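Long-range contact in conserved hypothetical exported protein (Bacteroides fragilis, PDB 4JJA), which is of unknown function but may act as an exo-beta-N-acetylmuramidase, cleaving N-acetylmuramic acid from peptidoglycan fragments: residues A[6-20]-A[135-147]. Sequence-based numbering, arbitrary orientation. Where two conformers were deposited one is given.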
loop_
_atom_site.group_PDB
_atom_site.type_symbol
_atom_site.label_atom_id
_atom_site.label_comp_id
_atom_site.label_asym_id
_atom_site.label_seq_id
_atom_site.Cartn_x
_atom_site.Cartn_y
_atom_site.Cartn_z
ATOM N N VAL A 6 -12.029 -11.545 -11.636
ATOM C CA VAL A 6 -11.519 -11.898 -10.312
ATOM C C VAL A 6 -12.667 -12.085 -9.341
ATOM O O VAL A 6 -13.572 -11.274 -9.298
ATOM C CB VAL A 6 -10.546 -10.817 -9.775
ATOM C CG1 VAL A 6 -10.208 -11.116 -8.326
ATOM C CG2 VAL A 6 -9.291 -10.782 -10.610
ATOM N N ILE A 7 -12.587 -13.132 -8.535
ATOM C CA ILE A 7 -13.530 -13.327 -7.433
ATOM C C ILE A 7 -12.687 -13.169 -6.160
ATOM O O ILE A 7 -11.831 -13.991 -5.836
ATOM C CB ILE A 7 -14.211 -14.712 -7.477
ATOM C CG1 ILE A 7 -14.916 -14.949 -8.798
ATOM C CG2 ILE A 7 -15.150 -14.910 -6.294
ATOM C CD1 ILE A 7 -15.437 -16.391 -8.980
ATOM N N ILE A 8 -12.924 -12.094 -5.434
ATOM C CA ILE A 8 -12.142 -11.827 -4.235
ATOM C C ILE A 8 -12.517 -12.821 -3.127
ATOM O O ILE A 8 -13.563 -13.487 -3.174
ATOM C CB ILE A 8 -12.304 -10.386 -3.746
ATOM C CG1 ILE A 8 -13.740 -10.104 -3.304
ATOM C CG2 ILE A 8 -11.784 -9.368 -4.808
ATOM C CD1 ILE A 8 -13.917 -8.746 -2.609
ATOM N N GLY A 9 -11.655 -12.946 -2.125
ATOM C CA GLY A 9 -11.890 -13.852 -1.019
ATOM C C GLY A 9 -13.261 -13.607 -0.373
ATOM O O GLY A 9 -13.962 -14.550 -0.048
ATOM N N ALA A 10 -13.594 -12.335 -0.111
ATOM C CA ALA A 10 -14.809 -12.012 0.652
ATOM C C ALA A 10 -16.083 -12.447 -0.059
ATOM O O ALA A 10 -17.105 -12.651 0.599
ATOM C CB ALA A 10 -14.861 -10.546 0.993
ATOM N N GLU A 11 -16.062 -12.608 -1.377
ATOM C CA GLU A 11 -17.226 -13.068 -2.137
ATOM C C GLU A 11 -17.503 -14.545 -1.944
ATOM O O GLU A 11 -18.611 -15.019 -2.216
ATOM C CB GLU A 11 -16.980 -12.846 -3.635
ATOM C CG GLU A 11 -17.035 -11.430 -4.069
ATOM C CD GLU A 11 -16.761 -11.284 -5.556
ATOM O OE1 GLU A 11 -15.582 -11.203 -5.939
ATOM O OE2 GLU A 11 -17.742 -11.287 -6.347
ATOM N N GLN A 12 -16.493 -15.295 -1.534
ATOM C CA GLN A 12 -16.544 -16.753 -1.469
ATOM C C GLN A 12 -17.082 -17.222 -0.097
ATOM O O GLN A 12 -16.405 -17.899 0.666
ATOM C CB GLN A 12 -15.162 -17.338 -1.722
ATOM C CG GLN A 12 -14.647 -16.939 -3.097
ATOM C CD GLN A 12 -13.198 -17.341 -3.256
ATOM O OE1 GLN A 12 -12.856 -18.544 -3.135
ATOM N NE2 GLN A 12 -12.354 -16.374 -3.578
ATOM N N THR A 13 -18.312 -16.794 0.193
ATOM C CA THR A 13 -18.867 -17.027 1.516
ATOM C C THR A 13 -18.937 -18.506 1.863
ATOM O O THR A 13 -18.771 -18.871 3.018
ATOM C CB THR A 13 -20.203 -16.368 1.696
ATOM O OG1 THR A 13 -21.120 -16.932 0.768
ATOM C CG2 THR A 13 -20.110 -14.864 1.490
ATOM N N LYS A 14 -19.146 -19.389 0.901
ATOM C CA LYS A 14 -19.190 -20.812 1.258
ATOM C C LYS A 14 -17.821 -21.338 1.715
ATOM O O LYS A 14 -17.731 -22.326 2.480
ATOM C CB LYS A 14 -19.847 -21.640 0.129
ATOM C CG LYS A 14 -21.337 -21.306 -0.049
ATOM C CD LYS A 14 -21.938 -21.835 -1.355
ATOM C CE LYS A 14 -21.511 -23.286 -1.614
ATOM N NZ LYS A 14 -21.776 -23.731 -3.051
ATOM N N ALA A 15 -16.756 -20.653 1.342
ATOM C CA ALA A 15 -15.426 -21.008 1.792
ATOM C C ALA A 15 -15.098 -20.619 3.221
ATOM O O ALA A 15 -14.335 -21.300 3.866
ATOM C CB ALA A 15 -14.326 -20.450 0.831
ATOM N N TYR A 16 -15.672 -19.547 3.726
ATOM C CA TYR A 16 -15.292 -19.080 5.052
ATOM C C TYR A 16 -16.409 -18.915 6.053
ATOM O O TYR A 16 -16.112 -18.864 7.233
ATOM C CB TYR A 16 -14.457 -17.812 4.973
ATOM C CG TYR A 16 -15.151 -16.583 4.488
ATOM C CD1 TYR A 16 -15.798 -15.746 5.386
ATOM C CD2 TYR A 16 -15.220 -16.246 3.127
ATOM C CE1 TYR A 16 -16.461 -14.633 4.998
ATOM C CE2 TYR A 16 -15.915 -15.117 2.723
ATOM C CZ TYR A 16 -16.524 -14.292 3.647
ATOM O OH TYR A 16 -17.205 -13.147 3.267
ATOM N N PHE A 17 -17.671 -18.901 5.658
ATOM C CA PHE A 17 -18.750 -18.848 6.655
ATOM C C PHE A 17 -18.615 -19.968 7.693
ATOM O O PHE A 17 -18.734 -19.717 8.880
ATOM C CB PHE A 17 -20.122 -18.804 5.999
ATOM C CG PHE A 17 -20.607 -17.426 5.606
ATOM C CD1 PHE A 17 -19.751 -16.348 5.465
ATOM C CD2 PHE A 17 -21.913 -17.247 5.251
ATOM C CE1 PHE A 17 -20.216 -15.132 5.089
ATOM C CE2 PHE A 17 -22.386 -16.011 4.893
ATOM C CZ PHE A 17 -21.555 -14.960 4.812
ATOM N N PRO A 18 -18.252 -21.184 7.299
ATOM C CA PRO A 18 -18.088 -22.229 8.346
ATOM C C PRO A 18 -16.948 -21.973 9.306
ATOM O O PRO A 18 -17.002 -22.447 10.459
ATOM C CB PRO A 18 -17.869 -23.493 7.536
ATOM C CG PRO A 18 -18.695 -23.216 6.274
ATOM C CD PRO A 18 -18.348 -21.761 5.963
ATOM N N ILE A 19 -15.906 -21.294 8.872
ATOM C CA ILE A 19 -14.795 -20.945 9.757
ATOM C C ILE A 19 -15.287 -20.010 10.858
ATOM O O ILE A 19 -14.818 -20.091 11.991
ATOM C CB ILE A 19 -13.606 -20.256 8.963
ATOM C CG1 ILE A 19 -13.063 -21.184 7.903
ATOM C CG2 ILE A 19 -12.481 -19.898 9.868
ATOM C CD1 ILE A 19 -12.054 -20.562 6.969
ATOM N N LEU A 20 -16.210 -19.114 10.525
ATOM C CA LEU A 20 -16.635 -18.080 11.425
ATOM C C LEU A 20 -17.771 -18.519 12.343
ATOM O O LEU A 20 -18.030 -17.881 13.347
ATOM C CB LEU A 20 -17.126 -16.887 10.608
ATOM C CG LEU A 20 -16.054 -16.257 9.701
ATOM C CD1 LEU A 20 -16.728 -15.084 8.939
ATOM C CD2 LEU A 20 -14.823 -15.818 10.471
ATOM N N ARG A 135 -4.740 -16.004 18.911
ATOM C CA ARG A 135 -5.929 -15.801 18.087
ATOM C C ARG A 135 -5.618 -16.100 16.627
ATOM O O ARG A 135 -4.493 -15.903 16.175
ATOM C CB ARG A 135 -6.430 -14.372 18.217
ATOM C CG ARG A 135 -6.503 -13.957 19.664
ATOM C CD ARG A 135 -7.380 -14.921 20.419
ATOM N NE ARG A 135 -7.885 -14.271 21.598
ATOM C CZ ARG A 135 -8.658 -14.859 22.498
ATOM N NH1 ARG A 135 -8.978 -16.127 22.378
ATOM N NH2 ARG A 135 -9.100 -14.163 23.527
ATOM N N LYS A 136 -6.613 -16.577 15.908
ATOM C CA LYS A 136 -6.469 -16.897 14.499
ATOM C C LYS A 136 -6.751 -15.657 13.662
ATOM O O LYS A 136 -7.557 -14.826 14.005
ATOM C CB LYS A 136 -7.464 -17.953 14.098
ATOM C CG LYS A 136 -7.317 -19.309 14.760
ATOM C CD LYS A 136 -8.368 -20.270 14.159
ATOM C CE LYS A 136 -9.787 -20.029 14.687
ATOM N N ILE A 137 -6.024 -15.541 12.550
ATOM C CA ILE A 137 -6.318 -14.545 11.516
ATOM C C ILE A 137 -6.814 -15.252 10.259
ATOM O O ILE A 137 -6.265 -16.255 9.800
ATOM C CB ILE A 137 -5.091 -13.656 11.243
ATOM C CG1 ILE A 137 -4.857 -12.719 12.433
ATOM C CG2 ILE A 137 -5.265 -12.885 9.918
ATOM C CD1 ILE A 137 -3.620 -11.806 12.323
ATOM N N LEU A 138 -7.880 -14.697 9.717
ATOM C CA LEU A 138 -8.445 -15.108 8.440
ATOM C C LEU A 138 -8.278 -13.922 7.481
ATOM O O LEU A 138 -8.827 -12.872 7.708
ATOM C CB LEU A 138 -9.928 -15.443 8.615
ATOM C CG LEU A 138 -10.677 -15.820 7.336
ATOM C CD1 LEU A 138 -10.197 -17.143 6.766
ATOM C CD2 LEU A 138 -12.190 -15.878 7.582
ATOM N N ILE A 139 -7.535 -14.118 6.390
ATOM C CA ILE A 139 -7.349 -13.069 5.393
ATOM C C ILE A 139 -8.226 -13.394 4.183
ATOM O O ILE A 139 -8.106 -14.465 3.562
ATOM C CB ILE A 139 -5.879 -12.941 4.956
ATOM C CG1 ILE A 139 -4.996 -12.664 6.202
ATOM C CG2 ILE A 139 -5.760 -11.856 3.828
ATOM C CD1 ILE A 139 -3.519 -12.622 5.913
ATOM N N LEU A 140 -9.145 -12.482 3.874
ATOM C CA LEU A 140 -10.005 -12.582 2.679
ATOM C C LEU A 140 -9.247 -11.834 1.605
ATOM O O LEU A 140 -9.216 -10.587 1.616
ATOM C CB LEU A 140 -11.386 -12.009 2.994
ATOM C CG LEU A 140 -12.111 -12.689 4.143
ATOM C CD1 LEU A 140 -13.444 -11.965 4.362
ATOM C CD2 LEU A 140 -12.271 -14.206 3.945
ATOM N N ASP A 141 -8.532 -12.549 0.749
ATOM C CA ASP A 141 -7.525 -11.857 -0.052
ATOM C C ASP A 141 -8.166 -10.985 -1.115
ATOM O O ASP A 141 -9.274 -11.293 -1.625
ATOM C CB ASP A 141 -6.549 -12.852 -0.678
ATOM C CG ASP A 141 -5.106 -12.402 -0.700
ATOM O OD1 ASP A 141 -4.723 -11.467 0.023
ATOM O OD2 ASP A 141 -4.340 -13.113 -1.434
ATOM N N ARG A 142 -7.485 -9.903 -1.457
ATOM C CA ARG A 142 -7.830 -9.040 -2.571
ATOM C C ARG A 142 -6.594 -8.890 -3.439
ATOM O O ARG A 142 -5.474 -9.022 -2.969
ATOM C CB ARG A 142 -8.342 -7.677 -2.126
ATOM C CG ARG A 142 -9.685 -7.757 -1.407
ATOM C CD ARG A 142 -10.226 -6.390 -1.020
ATOM N NE ARG A 142 -11.473 -6.581 -0.257
ATOM C CZ ARG A 142 -12.688 -6.291 -0.669
ATOM N NH1 ARG A 142 -12.891 -5.690 -1.838
ATOM N NH2 ARG A 142 -13.716 -6.574 0.118
ATOM N N PRO A 143 -6.800 -8.592 -4.717
ATOM C CA PRO A 143 -5.658 -8.407 -5.597
ATOM C C PRO A 143 -4.725 -7.286 -5.206
ATOM O O PRO A 143 -5.150 -6.338 -4.559
ATOM C CB PRO A 143 -6.304 -8.092 -6.971
ATOM C CG PRO A 143 -7.601 -8.778 -6.914
ATOM C CD PRO A 143 -8.055 -8.557 -5.483
ATOM N N ASN A 144 -3.468 -7.428 -5.616
ATOM C CA ASN A 144 -2.526 -6.325 -5.588
ATOM C C ASN A 144 -2.565 -5.694 -6.972
ATOM O O ASN A 144 -2.193 -6.361 -7.937
ATOM C CB ASN A 144 -1.134 -6.865 -5.250
ATOM C CG ASN A 144 -0.070 -5.795 -5.210
ATOM O OD1 ASN A 144 -0.296 -4.658 -5.650
ATOM N ND2 ASN A 144 1.126 -6.188 -4.740
ATOM N N PRO A 145 -3.012 -4.424 -7.107
ATOM C CA PRO A 145 -3.076 -3.827 -8.439
ATOM C C PRO A 145 -1.705 -3.611 -9.068
ATOM O O PRO A 145 -1.599 -3.395 -10.258
ATOM C CB PRO A 145 -3.788 -2.501 -8.184
ATOM C CG PRO A 145 -3.416 -2.159 -6.752
ATOM C CD PRO A 145 -3.411 -3.476 -6.041
ATOM N N ASN A 146 -0.662 -3.657 -8.236
ATOM C CA ASN A 146 0.738 -3.614 -8.648
ATOM C C ASN A 146 1.419 -4.980 -8.396
ATOM O O ASN A 146 2.619 -5.058 -8.162
ATOM C CB ASN A 146 1.476 -2.453 -7.940
ATOM C CG ASN A 146 1.130 -1.125 -8.552
ATOM O OD1 ASN A 146 1.325 -0.935 -9.772
ATOM N ND2 ASN A 146 0.732 -0.156 -7.729
ATOM N N GLY A 147 0.646 -6.046 -8.501
ATOM C CA GLY A 147 1.125 -7.398 -8.262
ATOM C C GLY A 147 1.847 -8.026 -9.418
ATOM O O GLY A 147 2.311 -9.164 -9.279
HETATM O O HOH W 1 -11.789 -10.211 -0.124
#
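In the Rossmann-like domain, the N-terminal segment 6-20 packs on one face of the parallel sheet, against strand 136-140 and the loop leaving its C-terminal end. Helix 13-20 runs nearly antiparallel to the strand, and Tyr16 meets Leu140 between them. Leu140 CD2 lies over one face of the Tyr16 ring, 3.8 Å from its centroid, a CH-pi contact. A chi1 of 68° puts Tyr16 CG between its backbone N and carbonyl carbon, which turns the ring to the strand, while its OH, bonded to Ala10 O at 2.7 Å, anchors the far end of the ring. Leu138, whose CG points opposite the backbone N (chi1 177°), splits its branches: CD1 meets Ile19 CD1 at 3.9 Å, and CD2 touches both Leu20 CD2 and Tyr16 CB. Having no side chain, Gly9 lets its CA come within 4.3 Å of Leu140 CA; its N donates to Asp141 O at 2.9 Å, nearly straight (164°). A water accepts from Ala10 N at 2.8 Å. Farther along, Ile8 CD1 covers one face of the Arg142 guanidinium, 3.3 Å from NH1, leaving its edge for the salt bridge from NE to Asp108. Apolar packing thus holds the Leu138 and Leu140 side, while polar bonds gather at Gly9 and Ala10.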